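Local structure of cytochrome c, mono-and diheme variant (Methylophaga aminisulfidivorans MP, 7C90) at residues 45-50 and 119-124; 94-99 and 148-153. The protein probably carries electrons as a heme c protein, a cytochrome cL of the methanol oxidation system of a marine methylotrophic bacterium. All coordinates share one frame; numbering follows the deposited sequence.

Contact 1: residues 45-50 and 119-124. With HEC (heme c), chain E.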
loop_
_atom_site.group_PDB
_atom_site.type_symbol
_atom_site.label_atom_id
_atom_site.label_comp_id
_atom_site.label_asym_id
_atom_site.label_seq_id
_atom_site.Cartn_x
_atom_site.Cartn_y
_atom_site.Cartn_z
ATOM N N LEU A 45 -4.819 2.272 25.466
ATOM C CA LEU A 45 -5.628 1.215 24.842
ATOM C C LEU A 45 -6.482 0.614 25.960
ATOM O O LEU A 45 -5.903 0.218 26.986
ATOM C CB LEU A 45 -4.699 0.168 24.219
ATOM C CG LEU A 45 -3.903 0.603 22.986
ATOM C CD1 LEU A 45 -3.046 -0.556 22.476
ATOM C CD2 LEU A 45 -4.805 1.087 21.864
ATOM N N ASP A 46 -7.797 0.684 25.785
ATOM C CA ASP A 46 -8.851 -0.002 26.566
ATOM C C ASP A 46 -8.960 -1.438 26.045
ATOM O O ASP A 46 -9.531 -1.653 24.971
ATOM C CB ASP A 46 -10.185 0.749 26.433
ATOM C CG ASP A 46 -11.322 0.187 27.289
ATOM O OD1 ASP A 46 -11.154 -0.918 27.851
ATOM O OD2 ASP A 46 -12.378 0.868 27.391
ATOM N N LEU A 47 -8.428 -2.396 26.782
ATOM C CA LEU A 47 -8.314 -3.795 26.311
ATOM C C LEU A 47 -9.663 -4.518 26.389
ATOM O O LEU A 47 -9.775 -5.587 25.763
ATOM C CB LEU A 47 -7.220 -4.475 27.139
ATOM C CG LEU A 47 -5.811 -3.966 26.848
ATOM C CD1 LEU A 47 -4.764 -4.877 27.459
ATOM C CD2 LEU A 47 -5.558 -3.858 25.367
ATOM N N SER A 48 -10.652 -3.961 27.088
ATOM C CA SER A 48 -12.022 -4.537 27.166
ATOM C C SER A 48 -12.775 -4.301 25.848
ATOM O O SER A 48 -13.880 -4.859 25.694
ATOM C CB SER A 48 -12.785 -3.982 28.328
ATOM O OG SER A 48 -13.037 -2.613 28.109
ATOM N N PHE A 49 -12.233 -3.479 24.945
ATOM C CA PHE A 49 -12.816 -3.229 23.605
ATOM C C PHE A 49 -12.568 -4.442 22.717
ATOM O O PHE A 49 -11.559 -5.161 22.917
ATOM C CB PHE A 49 -12.229 -1.981 22.938
ATOM C CG PHE A 49 -13.119 -0.770 23.029
ATOM C CD1 PHE A 49 -13.038 0.083 24.116
ATOM C CD2 PHE A 49 -14.058 -0.505 22.042
ATOM C CE1 PHE A 49 -13.870 1.189 24.206
ATOM C CE2 PHE A 49 -14.893 0.597 22.134
ATOM C CZ PHE A 49 -14.800 1.440 23.220
ATOM N N GLY A 50 -13.474 -4.656 21.772
ATOM C CA GLY A 50 -13.240 -5.543 20.629
ATOM C C GLY A 50 -13.834 -6.917 20.835
ATOM O O GLY A 50 -14.587 -7.100 21.797
ATOM N N GLY A 119 4.883 -4.150 23.234
ATOM C CA GLY A 119 4.767 -3.208 22.107
ATOM C C GLY A 119 4.097 -3.850 20.897
ATOM O O GLY A 119 3.220 -3.221 20.304
ATOM N N LEU A 120 4.484 -5.072 20.545
ATOM C CA LEU A 120 3.940 -5.807 19.377
ATOM C C LEU A 120 2.434 -5.956 19.543
ATOM O O LEU A 120 1.718 -5.719 18.554
ATOM C CB LEU A 120 4.608 -7.178 19.264
ATOM C CG LEU A 120 4.210 -8.016 18.050
ATOM C CD1 LEU A 120 4.384 -7.256 16.753
ATOM C CD2 LEU A 120 5.017 -9.307 18.036
ATOM N N PHE A 121 1.976 -6.389 20.718
ATOM C CA PHE A 121 0.526 -6.533 20.988
ATOM C C PHE A 121 -0.125 -5.144 20.767
ATOM O O PHE A 121 -1.108 -5.046 20.028
ATOM C CB PHE A 121 0.271 -7.082 22.388
ATOM C CG PHE A 121 -1.188 -7.210 22.703
ATOM C CD1 PHE A 121 -1.900 -6.136 23.232
ATOM C CD2 PHE A 121 -1.863 -8.387 22.449
ATOM C CE1 PHE A 121 -3.261 -6.238 23.475
ATOM C CE2 PHE A 121 -3.224 -8.491 22.718
ATOM C CZ PHE A 121 -3.912 -7.420 23.227
ATOM N N GLU A 122 0.470 -4.069 21.294
ATOM C CA GLU A 122 -0.131 -2.704 21.161
ATOM C C GLU A 122 -0.289 -2.368 19.689
ATOM O O GLU A 122 -1.336 -1.829 19.346
ATOM C CB GLU A 122 0.682 -1.620 21.871
ATOM C CG GLU A 122 0.662 -1.814 23.367
ATOM C CD GLU A 122 1.790 -1.135 24.134
ATOM O OE1 GLU A 122 2.860 -0.866 23.526
ATOM O OE2 GLU A 122 1.606 -0.896 25.349
ATOM N N THR A 123 0.713 -2.663 18.863
ATOM C CA THR A 123 0.711 -2.259 17.442
ATOM C C THR A 123 -0.429 -3.037 16.766
ATOM O O THR A 123 -1.196 -2.454 15.989
ATOM C CB THR A 123 2.094 -2.451 16.814
ATOM O OG1 THR A 123 3.037 -1.579 17.428
ATOM C CG2 THR A 123 2.079 -2.230 15.317
ATOM N N ILE A 124 -0.559 -4.317 17.052
ATOM C CA ILE A 124 -1.601 -5.161 16.411
ATOM C C ILE A 124 -2.967 -4.739 16.948
ATOM O O ILE A 124 -3.903 -4.494 16.119
ATOM C CB ILE A 124 -1.330 -6.660 16.621
ATOM C CG1 ILE A 124 0.013 -7.049 15.993
ATOM C CG2 ILE A 124 -2.474 -7.480 16.052
ATOM C CD1 ILE A 124 0.534 -8.423 16.423
HETATM FE FE HEC E . 0.574 -4.457 9.640
HETATM C CHA HEC E . 2.918 -2.028 10.323
HETATM C CHB HEC E . 1.781 -6.354 12.137
HETATM C CHC HEC E . -2.096 -6.577 9.243
HETATM C CHD HEC E . -0.186 -2.895 6.708
HETATM N NA HEC E . 2.066 -4.177 11.014
HETATM C C1A HEC E . 2.936 -3.197 11.147
HETATM C C2A HEC E . 3.893 -3.339 12.264
HETATM C C3A HEC E . 3.521 -4.621 12.837
HETATM C C4A HEC E . 2.436 -5.073 11.936
HETATM C CMA HEC E . 4.111 -5.406 13.955
HETATM C CAA HEC E . 4.945 -2.400 12.722
HETATM C CBA HEC E . 6.234 -3.072 12.282
HETATM C CGA HEC E . 7.439 -2.333 12.762
HETATM O O1A HEC E . 7.339 -1.589 13.755
HETATM O O2A HEC E . 8.482 -2.449 12.067
HETATM N NB HEC E . -0.035 -6.179 10.555
HETATM C C1B HEC E . 0.594 -6.840 11.488
HETATM C C2B HEC E . -0.041 -8.109 11.899
HETATM C C3B HEC E . -1.227 -8.152 11.049
HETATM C C4B HEC E . -1.121 -6.923 10.277
HETATM C CMB HEC E . 0.443 -9.085 12.932
HETATM C CAB HEC E . -2.307 -9.237 11.017
HETATM C CBB HEC E . -3.124 -9.231 12.261
HETATM N NC HEC E . -0.869 -4.692 8.222
HETATM C C1C HEC E . -1.886 -5.565 8.260
HETATM C C2C HEC E . -2.807 -5.515 7.112
HETATM C C3C HEC E . -2.224 -4.400 6.356
HETATM C C4C HEC E . -1.052 -3.977 7.108
HETATM C CMC HEC E . -3.987 -6.400 6.902
HETATM C CAC HEC E . -2.749 -3.975 5.009
HETATM C CBC HEC E . -4.214 -3.638 5.000
HETATM N ND HEC E . 1.280 -2.770 8.675
HETATM C C1D HEC E . 0.878 -2.295 7.511
HETATM C C2D HEC E . 1.508 -1.055 7.103
HETATM C C3D HEC E . 2.434 -0.772 8.173
HETATM C C4D HEC E . 2.171 -1.889 9.084
HETATM C CMD HEC E . 1.214 -0.277 5.877
HETATM C CAD HEC E . 3.304 0.400 8.371
HETATM C CBD HEC E . 2.477 1.300 9.302
HETATM C CGD HEC E . 3.245 2.343 10.094
HETATM O O1D HEC E . 4.409 2.627 9.761
HETATM O O2D HEC E . 2.694 2.947 11.055
#
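Leu-45 and Glu-122 bring the backbones closest, their CA atoms 7.7 Å apart, where the loop of 45-50, with a type I turn from Asp-46 to Phe-49, lies over helix 117-126. No hydrogen bond joins the segments; two leucine methyls do the work. Leu-45 sends CD1 against the helix backbone, 3.8 Å from Glu-122 O, and against the aliphatic root of that side chain, 3.9 Å from Glu-122 CB. The carboxylate of Glu-122 turns elsewhere, to Lys-113 and Lys-118. Leu-47 approaches Phe-121 at the ring edge, near its plane, with CD2 3.8 Å from CE1. The ring gets there because CG stands anti to the backbone N (chi1 179°), which swings it out from the helix. Within the loop, Ser-48 N closes an Asx turn on Asp-46 OD1, and Ser-48 OG reaches the same oxygen from the same face of the carboxylate plane. The other side of the helix faces the heme: Leu-120 CD1 lies 3.4 Å from HEC CMA, and Thr-123 CG2 lies 3.7 Å from C2A. With Ile-124 these residues line the heme pocket, and an outer loop packed behind them is consistent with the class I cytochrome c fold.

Contact 2: residues 94-99 and 148-153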
loop_
_atom_site.group_PDB
_atom_site.type_symbol
_atom_site.label_atom_id
_atom_site.label_comp_id
_atom_site.label_asym_id
_atom_site.label_seq_id
_atom_site.Cartn_x
_atom_site.Cartn_y
_atom_site.Cartn_z
ATOM N N HIS A 94 3.443 -13.861 2.856
ATOM C CA HIS A 94 3.160 -15.212 3.415
ATOM C C HIS A 94 4.332 -15.698 4.285
ATOM O O HIS A 94 4.077 -16.536 5.134
ATOM C CB HIS A 94 2.747 -16.201 2.318
ATOM C CG HIS A 94 1.342 -16.013 1.861
ATOM N ND1 HIS A 94 1.024 -15.204 0.784
ATOM C CD2 HIS A 94 0.170 -16.520 2.316
ATOM C CE1 HIS A 94 -0.276 -15.226 0.591
ATOM N NE2 HIS A 94 -0.837 -16.044 1.499
ATOM N N HIS A 95 5.518 -15.108 4.162
ATOM C CA HIS A 95 6.707 -15.423 5.005
ATOM C C HIS A 95 7.101 -14.234 5.888
ATOM O O HIS A 95 8.250 -14.223 6.357
ATOM C CB HIS A 95 7.882 -15.857 4.114
ATOM C CG HIS A 95 7.475 -16.928 3.180
ATOM N ND1 HIS A 95 7.102 -16.655 1.881
ATOM C CD2 HIS A 95 7.298 -18.249 3.375
ATOM C CE1 HIS A 95 6.733 -17.772 1.295
ATOM N NE2 HIS A 95 6.847 -18.769 2.197
ATOM N N ALA A 96 6.206 -13.256 6.089
ATOM C CA ALA A 96 6.482 -12.031 6.865
ATOM C C ALA A 96 7.690 -11.295 6.301
ATOM O O ALA A 96 8.373 -10.578 7.087
ATOM C CB ALA A 96 6.688 -12.397 8.304
ATOM N N GLU A 97 7.894 -11.396 4.985
ATOM C CA GLU A 97 9.016 -10.763 4.241
ATOM C C GLU A 97 8.648 -9.312 3.894
ATOM O O GLU A 97 9.553 -8.530 3.515
ATOM C CB GLU A 97 9.386 -11.633 3.028
ATOM C CG GLU A 97 8.466 -11.500 1.820
ATOM C CD GLU A 97 7.221 -12.369 1.783
ATOM O OE1 GLU A 97 6.876 -12.988 2.823
ATOM O OE2 GLU A 97 6.574 -12.409 0.706
ATOM N N GLY A 98 7.394 -8.916 4.121
ATOM C CA GLY A 98 6.916 -7.555 3.806
ATOM C C GLY A 98 6.421 -7.488 2.365
ATOM O O GLY A 98 6.936 -8.238 1.531
ATOM N N LYS A 99 5.392 -6.687 2.094
ATOM C CA LYS A 99 4.839 -6.471 0.730
ATOM C C LYS A 99 4.390 -5.001 0.688
ATOM O O LYS A 99 5.196 -4.145 0.261
ATOM C CB LYS A 99 3.788 -7.564 0.503
ATOM C CG LYS A 99 3.099 -7.643 -0.857
ATOM C CD LYS A 99 2.061 -8.776 -0.905
ATOM C CE LYS A 99 1.063 -8.718 -2.050
ATOM N NZ LYS A 99 -0.326 -9.097 -1.639
ATOM N N MET A 148 1.262 -13.486 17.291
ATOM C CA MET A 148 2.549 -12.958 17.810
ATOM C C MET A 148 3.552 -14.103 18.013
ATOM O O MET A 148 4.710 -13.951 17.552
ATOM C CB MET A 148 2.354 -12.192 19.106
ATOM C CG MET A 148 1.755 -10.818 18.845
ATOM S SD MET A 148 1.104 -10.089 20.369
ATOM C CE MET A 148 2.524 -10.079 21.447
ATOM N N ALA A 149 3.161 -15.205 18.642
ATOM C CA ALA A 149 4.100 -16.351 18.820
ATOM C C ALA A 149 4.630 -16.783 17.445
ATOM O O ALA A 149 5.852 -16.967 17.308
ATOM C CB ALA A 149 3.451 -17.504 19.540
ATOM N N TRP A 150 3.771 -16.875 16.427
ATOM C CA TRP A 150 4.204 -17.320 15.069
ATOM C C TRP A 150 5.180 -16.302 14.484
ATOM O O TRP A 150 6.182 -16.706 13.901
ATOM C CB TRP A 150 3.000 -17.598 14.139
ATOM C CG TRP A 150 3.490 -18.047 12.806
ATOM C CD1 TRP A 150 3.909 -19.297 12.456
ATOM C CD2 TRP A 150 3.774 -17.196 11.688
ATOM N NE1 TRP A 150 4.392 -19.285 11.182
ATOM C CE2 TRP A 150 4.345 -18.015 10.690
ATOM C CE3 TRP A 150 3.618 -15.826 11.446
ATOM C CZ2 TRP A 150 4.725 -17.513 9.447
ATOM C CZ3 TRP A 150 4.027 -15.327 10.230
ATOM C CH2 TRP A 150 4.562 -16.160 9.239
ATOM N N VAL A 151 4.899 -15.003 14.603
ATOM C CA VAL A 151 5.782 -13.937 14.063
ATOM C C VAL A 151 7.162 -14.071 14.720
ATOM O O VAL A 151 8.198 -13.889 13.991
ATOM C CB VAL A 151 5.163 -12.530 14.248
ATOM C CG1 VAL A 151 6.158 -11.431 13.941
ATOM C CG2 VAL A 151 3.908 -12.325 13.393
ATOM N N ARG A 152 7.219 -14.350 16.033
ATOM C CA ARG A 152 8.536 -14.488 16.713
ATOM C C ARG A 152 9.240 -15.763 16.213
ATOM O O ARG A 152 10.419 -15.695 16.041
ATOM C CB ARG A 152 8.389 -14.493 18.230
ATOM C CG ARG A 152 7.806 -13.210 18.786
ATOM C CD ARG A 152 8.523 -11.949 18.339
ATOM N NE ARG A 152 8.131 -10.895 19.257
ATOM C CZ ARG A 152 8.308 -9.593 19.077
ATOM N NH1 ARG A 152 8.878 -9.132 17.979
ATOM N NH2 ARG A 152 7.863 -8.756 19.992
ATOM N N SER A 153 8.508 -16.832 15.911
ATOM C CA SER A 153 9.053 -18.174 15.570
ATOM C C SER A 153 9.781 -18.117 14.222
ATOM O O SER A 153 10.686 -18.931 14.027
ATOM C CB SER A 153 7.959 -19.215 15.561
ATOM O OG SER A 153 7.133 -19.095 14.389
#
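Trp-150 meets the loop 94-99 with the far end of its six-membered ring, where CH2 lies 4.2 Å from His-94 O and CZ3 lies 4.4 Å from Ala-96 CB. Both partners come obliquely to the indole, and no hydrogen bond crosses the contact, which rests on van der Waals packing. Because CG of Trp-150 is anti to the backbone N (chi1 -180°), the indole extends from helix 141-153 far enough to span the gap to the loop. The nearest backbones, at Ala-96 and Val-151, remain 7.5 Å apart between CA atoms. Ala-96 directs its methyl at the helix from a left-handed backbone conformation (phi 56°).

The loop follows the helix 89-92 that ends in the axial ligand His-92, just after the two cysteines, Cys-88 and Cys-91, that hold the heme covalently: the CXXCH motif of c-type cytochromes. The contact therefore joins the chain leaving that motif to helix 141-153, which probably corresponds to the C-terminal helix of the cytochrome c core, although a short helix, 167-171, follows it. The Trp-150 side chain is about 8 Å from a bound heme.

Farther out, Glu-97 folds back on its own loop, where OE1 accepts from His-95 N at 2.9 Å, a bond that ties the two residues flanking Ala-96. Gly-98 is hydrogen-bonded through its backbone to His-92, and Ala-96 likewise to Leu-104. On the helix side, Ser-153 OG donates to Trp-150 O at 2.6 Å, within the last turn. Phe-84 meets the indole with planes at about 40°, and Glu-81 and Met-85 of helix 74-87 also touch it. The CB of His-94 points away from the helix; its NE2 is hydrogen-bonded to Asn-138 of the second subunit, and a bound iron(III) ion lies about 3 Å from its side chain.

Overall arrangement
The two contacts lie on opposite sides of the centre of the chain, with their own centres 19 Å apart. Along the sequence both loop segments, 45-50 and 94-99, come before both helical ones, 119-124 and 148-153, so the two contacts interleave. Helices 117-126 and 141-153 are consecutive in the chain and pack directly on each other: Leu-120 CD2 lies 3.5 Å from Arg-152 CZ, and Phe-121 CA lies 3.7 Å from Met-148 SD. This helix pair connects the outer loop of contact 1, packed on a helix that supplies Leu-120, Thr-123 and Ile-124 to the heme pocket, with the chain leaving the covalent attachment site in contact 2.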